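Local coordinates for protein PT26-6P (Thermococcus sp., PDB 2WB7) that is of unknown function but is encoded by a euryarchaeal mobile element and has three domains with novel folds, at residues Gln394-Lys397 and Asn398-Leu402; Arg496-Asn500 and Gly501-Gln505. All blocks are in the same frame, centred on the assembly; numbering follows the deposited sequence.

Contact 1: residues Gln394-Lys397 and Asn398-Leu402; sequences QDVK and NLIDL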
ATOM      1  N   GLN A 394      -9.117  37.025  -8.751  1.00 44.95           N
ATOM      2  CA  GLN A 394      -9.779  38.293  -9.022  1.00 45.01           C
ATOM      3  C   GLN A 394      -8.848  39.240  -9.748  1.00 45.07           C
ATOM      4  O   GLN A 394      -9.206  39.832 -10.764  1.00 44.93           O
ATOM      5  CB  GLN A 394     -10.280  38.959  -7.732  1.00 45.36           C
ATOM      6  CG  GLN A 394     -11.297  40.094  -7.965  1.00 45.57           C
ATOM      7  CD  GLN A 394     -12.389  39.709  -8.967  1.00 47.01           C
ATOM      8  OE1 GLN A 394     -13.188  38.798  -8.722  1.00 48.20           O
ATOM      9  NE2 GLN A 394     -12.415  40.395 -10.108  1.00 46.83           N
ATOM     10  N   ASP A 395      -7.639  39.371  -9.218  1.00 45.46           N
ATOM     11  CA  ASP A 395      -6.642  40.298  -9.752  1.00 45.48           C
ATOM     12  C   ASP A 395      -6.196  39.863 -11.132  1.00 45.16           C
ATOM     13  O   ASP A 395      -5.967  40.699 -12.016  1.00 45.31           O
ATOM     14  CB  ASP A 395      -5.431  40.372  -8.831  1.00 45.88           C
ATOM     15  CG  ASP A 395      -5.797  40.785  -7.408  1.00 47.78           C
ATOM     16  OD1 ASP A 395      -6.985  40.723  -7.035  1.00 51.02           O
ATOM     17  OD2 ASP A 395      -4.891  41.171  -6.645  1.00 50.40           O
ATOM     18  N   VAL A 396      -6.081  38.558 -11.332  1.00 44.65           N
ATOM     19  CA  VAL A 396      -5.781  38.059 -12.662  1.00 44.94           C
ATOM     20  C   VAL A 396      -6.902  38.390 -13.635  1.00 45.22           C
ATOM     21  O   VAL A 396      -6.658  38.709 -14.801  1.00 45.19           O
ATOM     22  CB  VAL A 396      -5.529  36.551 -12.677  1.00 44.83           C
ATOM     23  CG1 VAL A 396      -5.502  36.044 -14.111  1.00 44.56           C
ATOM     24  CG2 VAL A 396      -4.212  36.236 -11.983  1.00 44.80           C
ATOM     25  N   LYS A 397      -8.135  38.315 -13.145  1.00 45.61           N
ATOM     26  CA  LYS A 397      -9.282  38.639 -13.965  1.00 45.95           C
ATOM     27  C   LYS A 397      -9.307  40.127 -14.285  1.00 45.75           C
ATOM     28  O   LYS A 397      -9.536  40.490 -15.443  1.00 46.02           O
ATOM     29  CB  LYS A 397     -10.585  38.212 -13.303  1.00 46.40           C
ATOM     30  CG  LYS A 397     -11.774  38.331 -14.254  1.00 48.96           C
ATOM     31  CD  LYS A 397     -13.090  38.514 -13.514  1.00 53.28           C
ATOM     32  CE  LYS A 397     -14.041  39.411 -14.313  1.00 55.34           C
ATOM     33  NZ  LYS A 397     -14.926  40.207 -13.400  1.00 57.32           N
ATOM     34  N   ASN A 398      -9.073  40.988 -13.284  1.00 45.05           N
ATOM     35  CA  ASN A 398      -8.976  42.428 -13.538  1.00 44.60           C
ATOM     36  C   ASN A 398      -7.949  42.710 -14.622  1.00 44.50           C
ATOM     37  O   ASN A 398      -8.201  43.467 -15.563  1.00 44.55           O
ATOM     38  CB  ASN A 398      -8.559  43.217 -12.295  1.00 44.37           C
ATOM     39  CG  ASN A 398      -9.421  42.930 -11.080  1.00 44.68           C
ATOM     40  OD1 ASN A 398     -10.650  42.806 -11.156  1.00 42.96           O
ATOM     41  ND2 ASN A 398      -8.766  42.853  -9.930  1.00 45.69           N
ATOM     42  N   LEU A 399      -6.774  42.106 -14.463  1.00 44.22           N
ATOM     43  CA  LEU A 399      -5.655  42.334 -15.355  1.00 43.66           C
ATOM     44  C   LEU A 399      -6.067  42.024 -16.791  1.00 43.73           C
ATOM     45  O   LEU A 399      -5.858  42.829 -17.694  1.00 43.78           O
ATOM     46  CB  LEU A 399      -4.481  41.464 -14.921  1.00 43.56           C
ATOM     47  CG  LEU A 399      -3.039  41.949 -15.095  1.00 43.12           C
ATOM     48  CD1 LEU A 399      -2.895  43.429 -14.827  1.00 42.01           C
ATOM     49  CD2 LEU A 399      -2.126  41.147 -14.173  1.00 43.29           C
ATOM     50  N   ILE A 400      -6.690  40.869 -16.999  1.00 43.66           N
ATOM     51  CA  ILE A 400      -7.145  40.507 -18.332  1.00 43.60           C
ATOM     52  C   ILE A 400      -8.139  41.524 -18.867  1.00 43.72           C
ATOM     53  O   ILE A 400      -8.139  41.837 -20.052  1.00 43.71           O
ATOM     54  CB  ILE A 400      -7.797  39.113 -18.366  1.00 43.69           C
ATOM     55  CG1 ILE A 400      -6.766  38.036 -18.002  1.00 43.62           C
ATOM     56  CG2 ILE A 400      -8.416  38.847 -19.750  1.00 43.14           C
ATOM     57  CD1 ILE A 400      -7.346  36.633 -17.808  1.00 43.33           C
ATOM     58  N   ASP A 401      -8.986  42.040 -17.989  1.00 43.87           N
ATOM     59  CA  ASP A 401      -9.985  43.005 -18.403  1.00 44.35           C
ATOM     60  C   ASP A 401      -9.308  44.285 -18.833  1.00 43.90           C
ATOM     61  O   ASP A 401      -9.656  44.877 -19.847  1.00 44.07           O
ATOM     62  CB  ASP A 401     -10.988  43.245 -17.284  1.00 44.73           C
ATOM     63  CG  ASP A 401     -11.929  42.059 -17.109  1.00 47.81           C
ATOM     64  OD1 ASP A 401     -12.093  41.297 -18.092  1.00 49.62           O
ATOM     65  OD2 ASP A 401     -12.494  41.870 -16.002  1.00 52.35           O
ATOM     66  N   LEU A 402      -8.317  44.697 -18.065  1.00 43.58           N
ATOM     67  CA  LEU A 402      -7.487  45.802 -18.471  1.00 43.22           C
ATOM     68  C   LEU A 402      -6.943  45.556 -19.879  1.00 43.28           C
ATOM     69  O   LEU A 402      -7.006  46.429 -20.734  1.00 43.24           O
ATOM     70  CB  LEU A 402      -6.349  45.999 -17.479  1.00 43.20           C
ATOM     71  CG  LEU A 402      -6.804  46.352 -16.069  1.00 42.63           C
ATOM     72  CD1 LEU A 402      -5.609  46.546 -15.151  1.00 42.57           C
ATOM     73  CD2 LEU A 402      -7.626  47.611 -16.140  1.00 41.57           C
TER
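Q394 bends its side chain across that of N398, one helical turn further on, so that NE2 of Q394 meets OD1 of N398 and donates to it at 3.2 Å. A bend at chi2 (46°) folds the glutamine chain back for this bond. OD1 of N398 lies in the amide plane of Q394, but the donor stands above the N398 carbonyl plane, 39° out of it, and the two side chains cross at about a right angle. Beneath them the same pair is joined by the helical bond from N398 N to Q394 O (2.8 Å). K397 reaches along the helix toward D401: its CE lies 3.4 Å from OD2 of D401, whereas NZ of K397 makes only a long salt bridge of 3.9 Å to that oxygen, so the methylene end sits closer than the charge. On another side of the helix the contact turns apolar, with CG1 of V396 4.2 Å from CD1 of I400. Each pair spans one turn of helix 393-404, at overlapping positions. V396 and I400 are covered by T4 of the N-terminal segment, I400 also meets Y471 and L475 of helix 471-499, and L399 touches both that helix, at L478, and T414 of helix 408-438.

Contact 2: residues Arg496-Asn500 and Gly501-Gln505; sequences RKALN and GDLEQ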
ATOM      1  N   ARG A 496      10.617  24.436   4.645  1.00 32.06           N
ATOM      2  CA  ARG A 496      10.148  24.597   6.017  1.00 33.21           C
ATOM      3  C   ARG A 496       9.934  23.257   6.714  1.00 33.56           C
ATOM      4  O   ARG A 496      10.283  23.087   7.884  1.00 33.99           O
ATOM      5  CB  ARG A 496       8.858  25.417   6.044  1.00 33.53           C
ATOM      6  CG  ARG A 496       8.277  25.651   7.445  1.00 35.09           C
ATOM      7  CD  ARG A 496       6.945  26.437   7.426  1.00 38.55           C
ATOM      8  NE  ARG A 496       5.893  25.765   6.655  1.00 41.93           N
ATOM      9  CZ  ARG A 496       4.964  24.966   7.180  1.00 42.89           C
ATOM     10  NH1 ARG A 496       4.943  24.744   8.491  1.00 41.76           N
ATOM     11  NH2 ARG A 496       4.058  24.388   6.388  1.00 42.76           N
ATOM     12  N   LYS A 497       9.374  22.300   5.984  1.00 33.86           N
ATOM     13  CA  LYS A 497       9.193  20.959   6.502  1.00 33.71           C
ATOM     14  C   LYS A 497      10.522  20.241   6.668  1.00 34.17           C
ATOM     15  O   LYS A 497      10.770  19.629   7.703  1.00 33.95           O
ATOM     16  CB  LYS A 497       8.262  20.173   5.588  1.00 33.83           C
ATOM     17  CG  LYS A 497       6.806  20.487   5.856  1.00 33.34           C
ATOM     18  CD  LYS A 497       5.925  20.284   4.662  1.00 31.66           C
ATOM     19  CE  LYS A 497       4.504  20.683   5.024  1.00 32.39           C
ATOM     20  NZ  LYS A 497       3.544  20.330   3.947  1.00 32.92           N
ATOM     21  N   ALA A 498      11.382  20.315   5.654  1.00 34.66           N
ATOM     22  CA  ALA A 498      12.701  19.695   5.744  1.00 35.27           C
ATOM     23  C   ALA A 498      13.430  20.172   7.001  1.00 35.96           C
ATOM     24  O   ALA A 498      13.866  19.369   7.816  1.00 36.62           O
ATOM     25  CB  ALA A 498      13.513  19.984   4.513  1.00 34.95           C
ATOM     26  N   LEU A 499      13.530  21.482   7.177  1.00 36.62           N
ATOM     27  CA  LEU A 499      14.170  22.060   8.358  1.00 37.23           C
ATOM     28  C   LEU A 499      13.602  21.654   9.717  1.00 37.88           C
ATOM     29  O   LEU A 499      14.300  21.766  10.713  1.00 38.18           O
ATOM     30  CB  LEU A 499      14.135  23.581   8.282  1.00 37.27           C
ATOM     31  CG  LEU A 499      15.064  24.233   7.273  1.00 37.35           C
ATOM     32  CD1 LEU A 499      14.740  25.723   7.213  1.00 36.71           C
ATOM     33  CD2 LEU A 499      16.533  23.970   7.653  1.00 36.70           C
ATOM     34  N   ASN A 500      12.346  21.223   9.787  1.00 38.55           N
ATOM     35  CA  ASN A 500      11.752  20.916  11.092  1.00 39.18           C
ATOM     36  C   ASN A 500      11.362  19.480  11.340  1.00 39.60           C
ATOM     37  O   ASN A 500      10.505  19.215  12.181  1.00 39.79           O
ATOM     38  CB  ASN A 500      10.549  21.795  11.375  1.00 39.28           C
ATOM     39  CG  ASN A 500      10.909  23.244  11.399  1.00 40.34           C
ATOM     40  OD1 ASN A 500      11.263  23.808  10.367  1.00 40.64           O
ATOM     41  ND2 ASN A 500      10.847  23.862  12.585  1.00 40.17           N
ATOM     42  N   GLY A 501      11.987  18.554  10.627  1.00 39.88           N
ATOM     43  CA  GLY A 501      11.828  17.150  10.958  1.00 40.45           C
ATOM     44  C   GLY A 501      10.735  16.405  10.222  1.00 40.95           C
ATOM     45  O   GLY A 501      10.282  15.358  10.680  1.00 41.57           O
ATOM     46  N   ASP A 502      10.313  16.915   9.074  1.00 41.07           N
ATOM     47  CA  ASP A 502       9.397  16.163   8.245  1.00 41.41           C
ATOM     48  C   ASP A 502       9.876  16.149   6.819  1.00 41.57           C
ATOM     49  O   ASP A 502       9.287  16.779   5.951  1.00 41.82           O
ATOM     50  CB  ASP A 502       7.999  16.753   8.315  1.00 41.75           C
ATOM     51  CG  ASP A 502       6.958  15.843   7.709  1.00 41.90           C
ATOM     52  OD1 ASP A 502       7.360  14.828   7.102  1.00 42.37           O
ATOM     53  OD2 ASP A 502       5.745  16.148   7.832  1.00 42.65           O
ATOM     54  N   LEU A 503      10.945  15.414   6.573  1.00 41.92           N
ATOM     55  CA  LEU A 503      11.528  15.366   5.248  1.00 42.16           C
ATOM     56  C   LEU A 503      10.658  14.578   4.266  1.00 41.89           C
ATOM     57  O   LEU A 503      10.706  14.810   3.051  1.00 41.87           O
ATOM     58  CB  LEU A 503      12.929  14.778   5.338  1.00 42.40           C
ATOM     59  CG  LEU A 503      13.676  14.594   4.025  1.00 44.74           C
ATOM     60  CD1 LEU A 503      13.667  15.875   3.127  1.00 44.84           C
ATOM     61  CD2 LEU A 503      15.105  14.104   4.342  1.00 46.72           C
ATOM     62  N   GLU A 504       9.859  13.648   4.781  1.00 41.46           N
ATOM     63  CA  GLU A 504       8.991  12.865   3.908  1.00 40.97           C
ATOM     64  C   GLU A 504       7.987  13.774   3.240  1.00 39.47           C
ATOM     65  O   GLU A 504       7.905  13.817   2.016  1.00 39.21           O
ATOM     66  CB  GLU A 504       8.256  11.777   4.674  1.00 41.74           C
ATOM     67  CG  GLU A 504       9.168  10.823   5.452  1.00 47.05           C
ATOM     68  CD  GLU A 504       9.378  11.233   6.932  1.00 53.88           C
ATOM     69  OE1 GLU A 504       9.069  12.402   7.299  1.00 54.72           O
ATOM     70  OE2 GLU A 504       9.867  10.380   7.725  1.00 57.20           O
ATOM     71  N   GLN A 505       7.208  14.500   4.042  1.00 37.86           N
ATOM     72  CA  GLN A 505       6.213  15.405   3.467  1.00 36.37           C
ATOM     73  C   GLN A 505       6.868  16.516   2.628  1.00 35.48           C
ATOM     74  O   GLN A 505       6.288  16.996   1.650  1.00 34.99           O
ATOM     75  CB  GLN A 505       5.270  15.971   4.532  1.00 36.12           C
ATOM     76  CG  GLN A 505       4.033  16.622   3.920  1.00 35.88           C
ATOM     77  CD  GLN A 505       2.920  16.859   4.918  1.00 36.36           C
ATOM     78  OE1 GLN A 505       2.291  15.915   5.424  1.00 34.60           O
ATOM     79  NE2 GLN A 505       2.649  18.132   5.197  1.00 37.15           N
TER
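With CG of K497 anti to its carbonyl carbon (chi1 -81°) and the chain extended beyond it, the lysine reaches across the turn to Q505, whose own extended chain starts anti to the backbone N (chi1 -166°). The two cross obliquely, CD of K497 lying 4.2 Å from CG of Q505. Between them the backbone reverses. D502 N donates to K497 O at 3.1 Å, a 6→1 bond, and G501 N reaches A498 O at 3.5 Å; with G501 in a left-handed conformation (phi 93°), helix 471-499 ends in a Schellman motif whose 5→2 bond is weak. K497 O also takes N500 N, on the opposite face of its carbonyl plane from D502 N. D502 then N-caps helix 503-523, its OD1 accepting from Q505 N at 3.1 Å, from above the carboxylate plane. On the apolar side CB of A498 meets CD1 of L503 at 4.3 Å. NZ of K497 has its salt bridge with D509 and a hydrogen bond to V383 O, while OD2 of D502 takes H354 NE2. The Schellman bonds close helix 471-499, the D502 cap holds Q505 N at the start of helix 503-523, and the buried lysine's charge is probably balanced at least in part by D509.

Both contacts belong to the helical domain, contact 1 coming first in the chain, and their centres are 36 Å apart, with nearest atoms about 23 Å apart. Contact 1 lies within the short opening helix 393-404, far from the centre of the molecule; contact 2 is the turn between the two last helices, 471-499 and 503-523, nearer the centre. Helix 471-499 joins them structurally: its first part packs against contact 1, and its last turn forms half of contact 2. The surroundings differ accordingly. Contact 1 lies against the N-terminal segment, whereas contact 2 faces strand 350-364 of the eight-stranded sheet, so it lies where the helical bundle meets the beta part of the protein.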